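Local coordinates for protein probable Rab-related GTPase (Acanthamoeba polyphaga mimivirus, PDB 5XC5) that binds GTP and probably hydrolyses it, as a Rab-type small GTPase that may take part in protein transport, at residues A[7-12]-A[77-82]; A[111-116]-A[143-148]; A[117-122]-A[147-152]. The protein carries 1 engineered substitution. All blocks are in the same frame, centred on the assembly; numbering follows the deposited sequence.

How the contacts relate
Three contacts join neighbouring parallel strands of one Ras-like sheet. Contacts 1 and 2 are largely buried, and they meet through backbone pairs at and just before strands 81-87 and 113-119, probable hydrogen bonds from Tyr112 N to Leu80 O and from Leu115 N to Cys82 O. Contact 1 pairs strand 6-12 by backbone bonds and apolar packing, and Lys7 reaches the carbonyl of Thr77. Contacts 2 and 3 are successive halves of one pairing, 113-119 with the edge strand 145-148, and share Val147 and Phe148. Contact 2 mixes hydrophobic filling with a tyrosine-aspartate bond, whereas contact 3, only partly buried, starts in the sheet and runs on into the loops beyond it, where its polar side chains meet the guanine of GTP.

Contact 1 (A[7-12]-A[77-82]); sequences KIILIG and TNSLGC
Lys7 O is gripped by two successive backbone amides, Leu80 N at 2.9 Å and Gly81 N at 3.1 Å. The bond to Gly81 lies in the carbonyl plane and that to Leu80 is tilted slightly from it; both hold the chain at Leu80 and Gly81 against Lys7. The lysine side chain follows the same loop: with CG anti to the backbone N (chi1 175°) and the rest extended, its methylenes run past Asn78 O, and NZ meets Thr77 O at 2.8 Å almost head-on to the carbonyl. Tyr75 O is a second acceptor for NZ. Inward, Ile9 N bonds to Gly81 O, and the two strands run parallel within the Ras-like G domain, where strand 6-12 leads into the phosphate-binding P-loop. Glycine suits position 81 because Ile8 CD1 bends back over its bare CA at 3.9 Å, on the face covered by helix 154-169. On the other face, Cys82 SG sits against the end of Ile11, 3.6 Å from CD1, and touches Ile9 CG1 at 3.9 Å; Leu104 of helix 91-107 packs on Ile9 and Cys82. Ser79 OG lies against Ile9 CG2 while bonding to Tyr76 O, which satisfies a hydroxyl set among hydrocarbon.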
loop_
_atom_site.group_PDB
_atom_site.type_symbol
_atom_site.label_atom_id
_atom_site.label_comp_id
_atom_site.label_asym_id
_atom_site.label_seq_id
_atom_site.Cartn_x
_atom_site.Cartn_y
_atom_site.Cartn_z
ATOM N N LYS A 7 3.195 -4.345 12.253
ATOM C CA LYS A 7 2.521 -3.112 11.859
ATOM C C LYS A 7 2.750 -2.826 10.378
ATOM O O LYS A 7 3.889 -2.654 9.937
ATOM C CB LYS A 7 2.978 -1.932 12.714
ATOM C CG LYS A 7 2.374 -0.597 12.257
ATOM C CD LYS A 7 2.636 0.537 13.238
ATOM C CE LYS A 7 2.080 1.850 12.692
ATOM N NZ LYS A 7 2.209 2.976 13.672
ATOM N N ILE A 8 1.661 -2.788 9.621
ATOM C CA ILE A 8 1.662 -2.477 8.197
ATOM C C ILE A 8 0.814 -1.230 8.011
ATOM O O ILE A 8 -0.319 -1.175 8.502
ATOM C CB ILE A 8 1.049 -3.624 7.366
ATOM C CG1 ILE A 8 1.578 -4.995 7.798
ATOM C CG2 ILE A 8 1.218 -3.364 5.853
ATOM C CD1 ILE A 8 3.048 -5.181 7.599
ATOM N N ILE A 9 1.340 -0.239 7.291
ATOM C CA ILE A 9 0.547 0.940 6.945
ATOM C C ILE A 9 0.380 1.034 5.433
ATOM O O ILE A 9 1.266 0.645 4.663
ATOM C CB ILE A 9 1.120 2.260 7.507
ATOM C CG1 ILE A 9 2.483 2.580 6.888
ATOM C CG2 ILE A 9 1.156 2.238 9.032
ATOM C CD1 ILE A 9 3.028 3.933 7.302
ATOM N N LEU A 10 -0.760 1.577 5.010
ATOM C CA LEU A 10 -0.994 1.945 3.618
ATOM C C LEU A 10 -0.989 3.459 3.537
ATOM O O LEU A 10 -1.752 4.124 4.253
ATOM C CB LEU A 10 -2.333 1.425 3.096
ATOM C CG LEU A 10 -2.421 -0.084 2.933
ATOM C CD1 LEU A 10 -2.895 -0.708 4.223
ATOM C CD2 LEU A 10 -3.340 -0.440 1.748
ATOM N N ILE A 11 -0.124 3.998 2.675
ATOM C CA ILE A 11 -0.040 5.431 2.428
ATOM C C ILE A 11 -0.060 5.670 0.924
ATOM O O ILE A 11 0.225 4.771 0.129
ATOM C CB ILE A 11 1.200 6.078 3.076
ATOM C CG1 ILE A 11 2.480 5.560 2.421
ATOM C CG2 ILE A 11 1.243 5.791 4.578
ATOM C CD1 ILE A 11 3.781 6.103 3.060
ATOM N N GLY A 12 -0.424 6.880 0.540
ATOM C CA GLY A 12 -0.569 7.242 -0.858
ATOM C C GLY A 12 -1.628 8.312 -1.001
ATOM O O GLY A 12 -2.403 8.584 -0.090
ATOM N N THR A 77 5.406 5.903 12.677
ATOM C CA THR A 77 6.407 5.368 13.589
ATOM C C THR A 77 6.131 3.899 13.892
ATOM O O THR A 77 4.979 3.467 13.977
ATOM C CB THR A 77 6.453 6.208 14.870
ATOM O OG1 THR A 77 7.523 5.751 15.708
ATOM C CG2 THR A 77 5.146 6.124 15.628
ATOM N N ASN A 78 7.209 3.123 14.016
ATOM C CA ASN A 78 7.180 1.703 14.356
ATOM C C ASN A 78 6.573 0.828 13.269
ATOM O O ASN A 78 6.240 -0.334 13.533
ATOM C CB ASN A 78 6.514 1.427 15.710
ATOM C CG ASN A 78 7.258 2.065 16.856
ATOM O OD1 ASN A 78 8.488 2.038 16.898
ATOM N ND2 ASN A 78 6.521 2.653 17.789
ATOM N N SER A 79 6.415 1.343 12.052
ATOM C CA SER A 79 5.919 0.514 10.964
ATOM C C SER A 79 6.988 -0.491 10.571
ATOM O O SER A 79 8.165 -0.139 10.443
ATOM C CB SER A 79 5.581 1.391 9.765
ATOM O OG SER A 79 4.476 2.223 10.056
ATOM N N LEU A 80 6.587 -1.747 10.383
ATOM C CA LEU A 80 7.484 -2.765 9.858
ATOM C C LEU A 80 7.344 -2.959 8.354
ATOM O O LEU A 80 8.332 -3.254 7.680
ATOM C CB LEU A 80 7.249 -4.103 10.574
ATOM C CG LEU A 80 7.475 -4.051 12.091
ATOM C CD1 LEU A 80 7.271 -5.428 12.727
ATOM C CD2 LEU A 80 8.853 -3.510 12.417
ATOM N N GLY A 81 6.146 -2.780 7.815
ATOM C CA GLY A 81 5.943 -2.839 6.382
ATOM C C GLY A 81 5.077 -1.672 5.951
ATOM O O GLY A 81 4.276 -1.149 6.723
ATOM N N CYS A 82 5.250 -1.273 4.702
ATOM C CA CYS A 82 4.464 -0.171 4.167
ATOM C C CYS A 82 4.094 -0.472 2.727
ATOM O O CYS A 82 4.959 -0.831 1.919
ATOM C CB CYS A 82 5.253 1.147 4.238
ATOM S SG CYS A 82 4.412 2.578 3.505
#

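Contact 2 (A[111-116]-A[143-148]); sequences TYYILV and DCDYVF
Leu115 fills a seat on strand 145-148, between Asp145 and Val147. A chi1 of 176° turns its branch away from its own amide nitrogen, and chi2 of 56° brings CD1 over the backbone of Tyr146, 3.6 Å from its C atom. Asp145 CB borders this seat on one side and Val147 CG1, 3.8 Å from Leu115 CD1, on the other; the leucine and valine side chains cross nearly at right angles. Beyond the aspartate lies the Tyr113 ring. Its CE1 rests 3.6 Å from Asp145 CB, and its OH gives a 2.7 Å bond to Asp145 OD2. That oxygen meets the ring at its edge and in its plane, and is approached on its anti side, with the ring and carboxylate planes 57° apart. Lys163 forms a salt bridge with the same OD2, which probably favours the charged carboxylate.

On the reverse face, Cys144 CB lies 3.3 Å from Ile114 O, a place suited to a small apolar side chain, and its sulfur touches Val116 CG2 at 3.8 Å. A water bridges Ile114 N and Asp143 O where the strands part.

Asp145 N bonds to Ile114 O, Val116 N to Asp145 O and Val147 N to Val116 O, setting Leu115 beside Asp145 and Val116 beside Tyr146. This parallel pairing closes the right-handed beta-alpha-beta crossover through helix 132-141. Helix 154-169 packs on Tyr113 and Val147, helices 91-107 and 132-141 cover the Cys144 face, and strand 81-87 flanks strand 113-119 on its other side.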
loop_
_atom_site.group_PDB
_atom_site.type_symbol
_atom_site.label_atom_id
_atom_site.label_comp_id
_atom_site.label_asym_id
_atom_site.label_seq_id
_atom_site.Cartn_x
_atom_site.Cartn_y
_atom_site.Cartn_z
ATOM N N THR A 111 11.111 0.412 9.225
ATOM C CA THR A 111 10.465 -0.294 8.127
ATOM C C THR A 111 11.447 -1.281 7.509
ATOM O O THR A 111 12.599 -0.938 7.236
ATOM C CB THR A 111 9.964 0.698 7.081
ATOM O OG1 THR A 111 9.280 1.772 7.738
ATOM C CG2 THR A 111 8.987 0.024 6.128
ATOM N N TYR A 112 10.993 -2.514 7.310
ATOM C CA TYR A 112 11.801 -3.554 6.695
ATOM C C TYR A 112 11.526 -3.716 5.208
ATOM O O TYR A 112 12.416 -4.130 4.462
ATOM C CB TYR A 112 11.511 -4.882 7.392
ATOM C CG TYR A 112 12.303 -6.049 6.880
ATOM C CD1 TYR A 112 13.650 -6.181 7.192
ATOM C CD2 TYR A 112 11.702 -7.043 6.113
ATOM C CE1 TYR A 112 14.386 -7.259 6.739
ATOM C CE2 TYR A 112 12.430 -8.124 5.651
ATOM C CZ TYR A 112 13.775 -8.226 5.972
ATOM O OH TYR A 112 14.518 -9.299 5.531
ATOM N N TYR A 113 10.315 -3.398 4.765
ATOM C CA TYR A 113 9.919 -3.647 3.386
ATOM C C TYR A 113 8.911 -2.584 2.994
ATOM O O TYR A 113 7.878 -2.425 3.663
ATOM C CB TYR A 113 9.291 -5.036 3.269
ATOM C CG TYR A 113 8.883 -5.484 1.875
ATOM C CD1 TYR A 113 9.791 -5.494 0.813
ATOM C CD2 TYR A 113 7.598 -5.960 1.645
ATOM C CE1 TYR A 113 9.407 -5.953 -0.454
ATOM C CE2 TYR A 113 7.210 -6.415 0.403
ATOM C CZ TYR A 113 8.106 -6.416 -0.643
ATOM O OH TYR A 113 7.674 -6.876 -1.869
ATOM N N ILE A 114 9.223 -1.860 1.923
ATOM C CA ILE A 114 8.325 -0.884 1.317
ATOM C C ILE A 114 7.954 -1.430 -0.051
ATOM O O ILE A 114 8.840 -1.734 -0.858
ATOM C CB ILE A 114 8.989 0.492 1.182
ATOM C CG1 ILE A 114 9.350 1.043 2.558
ATOM C CG2 ILE A 114 8.066 1.434 0.454
ATOM C CD1 ILE A 114 10.003 2.425 2.496
ATOM N N LEU A 115 6.651 -1.583 -0.297
ATOM C CA LEU A 115 6.129 -2.128 -1.544
ATOM C C LEU A 115 5.247 -1.076 -2.201
ATOM O O LEU A 115 4.232 -0.669 -1.630
ATOM C CB LEU A 115 5.340 -3.410 -1.266
ATOM C CG LEU A 115 4.650 -4.062 -2.466
ATOM C CD1 LEU A 115 5.636 -4.363 -3.580
ATOM C CD2 LEU A 115 3.940 -5.332 -2.001
ATOM N N VAL A 116 5.667 -0.609 -3.379
ATOM C CA VAL A 116 4.886 0.338 -4.174
ATOM C C VAL A 116 3.839 -0.444 -4.955
ATOM O O VAL A 116 4.167 -1.398 -5.666
ATOM C CB VAL A 116 5.808 1.119 -5.124
ATOM C CG1 VAL A 116 4.986 1.963 -6.103
ATOM C CG2 VAL A 116 6.788 1.987 -4.329
ATOM N N ASP A 143 15.166 1.801 -3.090
ATOM C CA ASP A 143 15.231 0.740 -2.087
ATOM C C ASP A 143 13.838 0.231 -1.716
ATOM O O ASP A 143 13.468 0.148 -0.545
ATOM C CB ASP A 143 16.022 1.197 -0.858
ATOM C CG ASP A 143 16.280 0.081 0.134
ATOM O OD1 ASP A 143 16.324 -1.103 -0.273
ATOM O OD2 ASP A 143 16.439 0.397 1.331
ATOM N N CYS A 144 13.054 -0.095 -2.737
ATOM C CA CYS A 144 11.694 -0.575 -2.538
ATOM C C CYS A 144 11.332 -1.497 -3.693
ATOM O O CYS A 144 12.006 -1.533 -4.725
ATOM C CB CYS A 144 10.690 0.581 -2.391
ATOM S SG CYS A 144 10.559 1.676 -3.828
ATOM N N ASP A 145 10.258 -2.248 -3.499
ATOM C CA ASP A 145 9.746 -3.207 -4.465
ATOM C C ASP A 145 8.469 -2.646 -5.082
ATOM O O ASP A 145 7.947 -1.618 -4.646
ATOM C CB ASP A 145 9.487 -4.534 -3.737
ATOM C CG ASP A 145 9.384 -5.736 -4.670
ATOM O OD1 ASP A 145 9.650 -5.633 -5.886
ATOM O OD2 ASP A 145 9.019 -6.816 -4.155
ATOM N N TYR A 146 7.961 -3.333 -6.104
ATOM C CA TYR A 146 6.760 -2.896 -6.802
ATOM C C TYR A 146 5.881 -4.095 -7.134
ATOM O O TYR A 146 6.358 -5.231 -7.242
ATOM C CB TYR A 146 7.089 -2.162 -8.112
ATOM C CG TYR A 146 7.820 -3.044 -9.095
ATOM C CD1 TYR A 146 9.192 -3.242 -8.983
ATOM C CD2 TYR A 146 7.139 -3.711 -10.113
ATOM C CE1 TYR A 146 9.880 -4.070 -9.864
ATOM C CE2 TYR A 146 7.814 -4.542 -11.001
ATOM C CZ TYR A 146 9.185 -4.718 -10.870
ATOM O OH TYR A 146 9.866 -5.541 -11.747
ATOM N N VAL A 147 4.596 -3.805 -7.354
ATOM C CA VAL A 147 3.610 -4.816 -7.718
ATOM C C VAL A 147 2.475 -4.089 -8.414
ATOM O O VAL A 147 2.231 -2.908 -8.159
ATOM C CB VAL A 147 3.133 -5.582 -6.454
ATOM C CG1 VAL A 147 2.391 -4.662 -5.493
ATOM C CG2 VAL A 147 2.284 -6.796 -6.822
ATOM N N PHE A 148 1.749 -4.806 -9.269
ATOM C CA PHE A 148 0.607 -4.255 -9.990
ATOM C C PHE A 148 -0.686 -4.874 -9.474
ATOM O O PHE A 148 -0.752 -6.087 -9.235
ATOM C CB PHE A 148 0.762 -4.506 -11.491
ATOM C CG PHE A 148 1.860 -3.688 -12.121
ATOM C CD1 PHE A 148 3.184 -4.117 -12.073
ATOM C CD2 PHE A 148 1.575 -2.483 -12.730
ATOM C CE1 PHE A 148 4.202 -3.356 -12.640
ATOM C CE2 PHE A 148 2.583 -1.725 -13.314
ATOM C CZ PHE A 148 3.897 -2.166 -13.262
HETATM O O HOH W 1 12.086 -1.811 1.171
#

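Contact 3 (A[117-122]-A[147-152]); sequences VANKID and VFASSF. With GTP (guanosine-5'-triphosphate), chain B.
Asn119 and Ser151 face each other beside the guanine of GTP. Asn119 ND2 points at Ser151 OG along an almost straight line (176°), with the hydroxyl oxygen in the amide plane, and Ser151 OG in turn donates to GTP N7 at 2.6 Å. The amide group is thus a second-shell support that sets the serine hydroxyl toward the base; ND2 also bonds to Val16 O, tying it to the P-loop. Asp122 comes at another edge of the purine. Its CG stands between the backbone N and carbonyl carbon (chi1 56°), and the carboxylate forks over two donors, OD1 taking GTP N1 at 2.7 Å and OD2 taking GTP N2 at 2.9 Å, a pattern that selects guanine. Ser150 OG, 2.9 Å from Asp122 OD1, lies within bonding reach of both that oxygen and GTP O6. These residues form the NKxD motif, Asn119 to Asp122, of the Ras-like G domain, and Ser150 to Phe152 occupy the place of its SAK loop.

The two faces of the base are held by different side chains. Lys120, extended beyond CG, lays its methylenes along one face, with CG 3.5 Å from GTP C6, while NZ reaches GTP O4' and Gly15 O. Phe152 lies over the opposite face, its ring tilted, with CZ 3.3 Å from GTP C4. Ser151 N donates to GTP O6. Farther back the strands pair, Ala118 N bonding to Val147 O and Ala149 N to Ala118 O, and Ala118 CB lies 3.6 Å from Phe148 CD2. Past the strand end, Ile121 turns back so that CG2 meets the Phe148 ring at its edge, and Ile121 N bonds to Ala149 O, holding the loop.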
loop_
_atom_site.group_PDB
_atom_site.type_symbol
_atom_site.label_atom_id
_atom_site.label_comp_id
_atom_site.label_asym_id
_atom_site.label_seq_id
_atom_site.Cartn_x
_atom_site.Cartn_y
_atom_site.Cartn_z
ATOM N N VAL A 117 2.579 -0.035 -4.833
ATOM C CA VAL A 117 1.468 -0.717 -5.484
ATOM C C VAL A 117 0.967 0.175 -6.606
ATOM O O VAL A 117 0.407 1.250 -6.354
ATOM C CB VAL A 117 0.326 -1.034 -4.509
ATOM C CG1 VAL A 117 -0.829 -1.743 -5.229
ATOM C CG2 VAL A 117 0.848 -1.869 -3.342
ATOM N N ALA A 118 1.149 -0.282 -7.842
ATOM C CA ALA A 118 0.605 0.385 -9.020
ATOM C C ALA A 118 -0.816 -0.138 -9.192
ATOM O O ALA A 118 -1.029 -1.252 -9.683
ATOM C CB ALA A 118 1.476 0.062 -10.232
ATOM N N ASN A 119 -1.792 0.652 -8.753
ATOM C CA ASN A 119 -3.175 0.213 -8.658
ATOM C C ASN A 119 -4.000 0.717 -9.838
ATOM O O ASN A 119 -3.606 1.619 -10.588
ATOM C CB ASN A 119 -3.799 0.685 -7.341
ATOM C CG ASN A 119 -5.012 -0.131 -6.937
ATOM O OD1 ASN A 119 -5.115 -1.301 -7.264
ATOM N ND2 ASN A 119 -5.937 0.489 -6.215
ATOM N N LYS A 120 -5.179 0.109 -9.973
ATOM C CA LYS A 120 -6.173 0.400 -11.014
ATOM C C LYS A 120 -5.764 -0.133 -12.383
ATOM O O LYS A 120 -6.150 0.423 -13.417
ATOM C CB LYS A 120 -6.615 1.870 -11.070
ATOM C CG LYS A 120 -6.951 2.439 -9.700
ATOM C CD LYS A 120 -7.811 3.668 -9.809
ATOM C CE LYS A 120 -8.040 4.317 -8.436
ATOM N NZ LYS A 120 -8.900 5.549 -8.561
ATOM N N ILE A 121 -5.004 -1.232 -12.402
ATOM C CA ILE A 121 -4.553 -1.809 -13.667
ATOM C C ILE A 121 -5.696 -2.289 -14.552
ATOM O O ILE A 121 -5.471 -2.555 -15.735
ATOM C CB ILE A 121 -3.500 -2.918 -13.436
ATOM C CG1 ILE A 121 -4.136 -4.144 -12.765
ATOM C CG2 ILE A 121 -2.315 -2.365 -12.671
ATOM C CD1 ILE A 121 -3.143 -5.259 -12.426
ATOM N N ASP A 122 -6.907 -2.424 -14.006
ATOM C CA ASP A 122 -8.064 -2.788 -14.814
ATOM C C ASP A 122 -8.386 -1.729 -15.853
ATOM O O ASP A 122 -8.989 -2.052 -16.881
ATOM C CB ASP A 122 -9.283 -2.999 -13.913
ATOM C CG ASP A 122 -9.577 -1.785 -13.047
ATOM O OD1 ASP A 122 -8.807 -1.547 -12.091
ATOM O OD2 ASP A 122 -10.563 -1.063 -13.314
ATOM N N VAL A 147 4.596 -3.805 -7.354
ATOM C CA VAL A 147 3.610 -4.816 -7.718
ATOM C C VAL A 147 2.475 -4.089 -8.414
ATOM O O VAL A 147 2.231 -2.908 -8.159
ATOM C CB VAL A 147 3.133 -5.582 -6.454
ATOM C CG1 VAL A 147 2.391 -4.662 -5.493
ATOM C CG2 VAL A 147 2.284 -6.796 -6.822
ATOM N N PHE A 148 1.749 -4.806 -9.269
ATOM C CA PHE A 148 0.607 -4.255 -9.990
ATOM C C PHE A 148 -0.686 -4.874 -9.474
ATOM O O PHE A 148 -0.752 -6.087 -9.235
ATOM C CB PHE A 148 0.762 -4.506 -11.491
ATOM C CG PHE A 148 1.860 -3.688 -12.121
ATOM C CD1 PHE A 148 3.184 -4.117 -12.073
ATOM C CD2 PHE A 148 1.575 -2.483 -12.730
ATOM C CE1 PHE A 148 4.202 -3.356 -12.640
ATOM C CE2 PHE A 148 2.583 -1.725 -13.314
ATOM C CZ PHE A 148 3.897 -2.166 -13.262
ATOM N N ALA A 149 -1.717 -4.045 -9.298
ATOM C CA ALA A 149 -2.951 -4.542 -8.702
ATOM C C ALA A 149 -4.179 -3.796 -9.209
ATOM O O ALA A 149 -4.091 -2.735 -9.835
ATOM C CB ALA A 149 -2.890 -4.470 -7.171
ATOM N N SER A 150 -5.339 -4.408 -8.955
ATOM C CA SER A 150 -6.641 -3.760 -9.023
ATOM C C SER A 150 -7.406 -4.166 -7.777
ATOM O O SER A 150 -7.480 -5.358 -7.465
ATOM C CB SER A 150 -7.421 -4.233 -10.248
ATOM O OG SER A 150 -8.768 -3.772 -10.183
ATOM N N SER A 151 -7.963 -3.175 -7.067
ATOM C CA SER A 151 -8.732 -3.452 -5.857
ATOM C C SER A 151 -9.867 -4.423 -6.118
ATOM O O SER A 151 -10.277 -5.155 -5.208
ATOM C CB SER A 151 -9.342 -2.158 -5.315
ATOM O OG SER A 151 -8.384 -1.116 -5.180
ATOM N N PHE A 152 -10.407 -4.421 -7.332
ATOM C CA PHE A 152 -11.568 -5.226 -7.682
ATOM C C PHE A 152 -11.202 -6.648 -8.066
ATOM O O PHE A 152 -12.101 -7.466 -8.288
ATOM C CB PHE A 152 -12.340 -4.562 -8.831
ATOM C CG PHE A 152 -12.673 -3.119 -8.577
ATOM C CD1 PHE A 152 -12.966 -2.681 -7.298
ATOM C CD2 PHE A 152 -12.672 -2.196 -9.616
ATOM C CE1 PHE A 152 -13.261 -1.349 -7.050
ATOM C CE2 PHE A 152 -12.977 -0.862 -9.374
ATOM C CZ PHE A 152 -13.263 -0.444 -8.089
HETATM P PG GTP B . -8.334 8.285 0.461
HETATM O O1G GTP B . -8.888 7.561 1.673
HETATM O O2G GTP B . -9.115 9.525 0.140
HETATM O O3G GTP B . -6.851 8.558 0.580
HETATM O O3B GTP B . -8.544 7.370 -0.885
HETATM P PB GTP B . -8.204 5.794 -1.066
HETATM O O1B GTP B . -8.514 5.024 0.203
HETATM O O2B GTP B . -6.795 5.631 -1.562
HETATM O O3A GTP B . -9.115 5.331 -2.318
HETATM P PA GTP B . -10.529 4.534 -2.224
HETATM O O1A GTP B . -10.298 3.073 -1.824
HETATM O O2A GTP B . -11.533 5.334 -1.367
HETATM O "O5'" GTP B . -10.955 4.530 -3.793
HETATM C "C5'" GTP B . -11.225 5.733 -4.484
HETATM C "C4'" GTP B . -12.088 5.432 -5.708
HETATM O "O4'" GTP B . -11.306 4.657 -6.605
HETATM C "C3'" GTP B . -13.334 4.625 -5.395
HETATM O "O3'" GTP B . -14.417 5.080 -6.194
HETATM C "C2'" GTP B . -12.959 3.220 -5.813
HETATM O "O2'" GTP B . -14.073 2.450 -6.204
HETATM C "C1'" GTP B . -12.000 3.475 -6.958
HETATM N N9 GTP B . -11.052 2.357 -7.059
HETATM C C8 GTP B . -10.347 1.760 -6.047
HETATM N N7 GTP B . -9.580 0.777 -6.564
HETATM C C5 GTP B . -9.797 0.741 -7.904
HETATM C C6 GTP B . -9.284 -0.057 -8.921
HETATM O O6 GTP B . -8.454 -0.965 -8.736
HETATM N N1 GTP B . -9.740 0.186 -10.195
HETATM C C2 GTP B . -10.651 1.181 -10.481
HETATM N N2 GTP B . -11.031 1.350 -11.743
HETATM N N3 GTP B . -11.159 1.982 -9.485
HETATM C C4 GTP B . -10.723 1.735 -8.222
#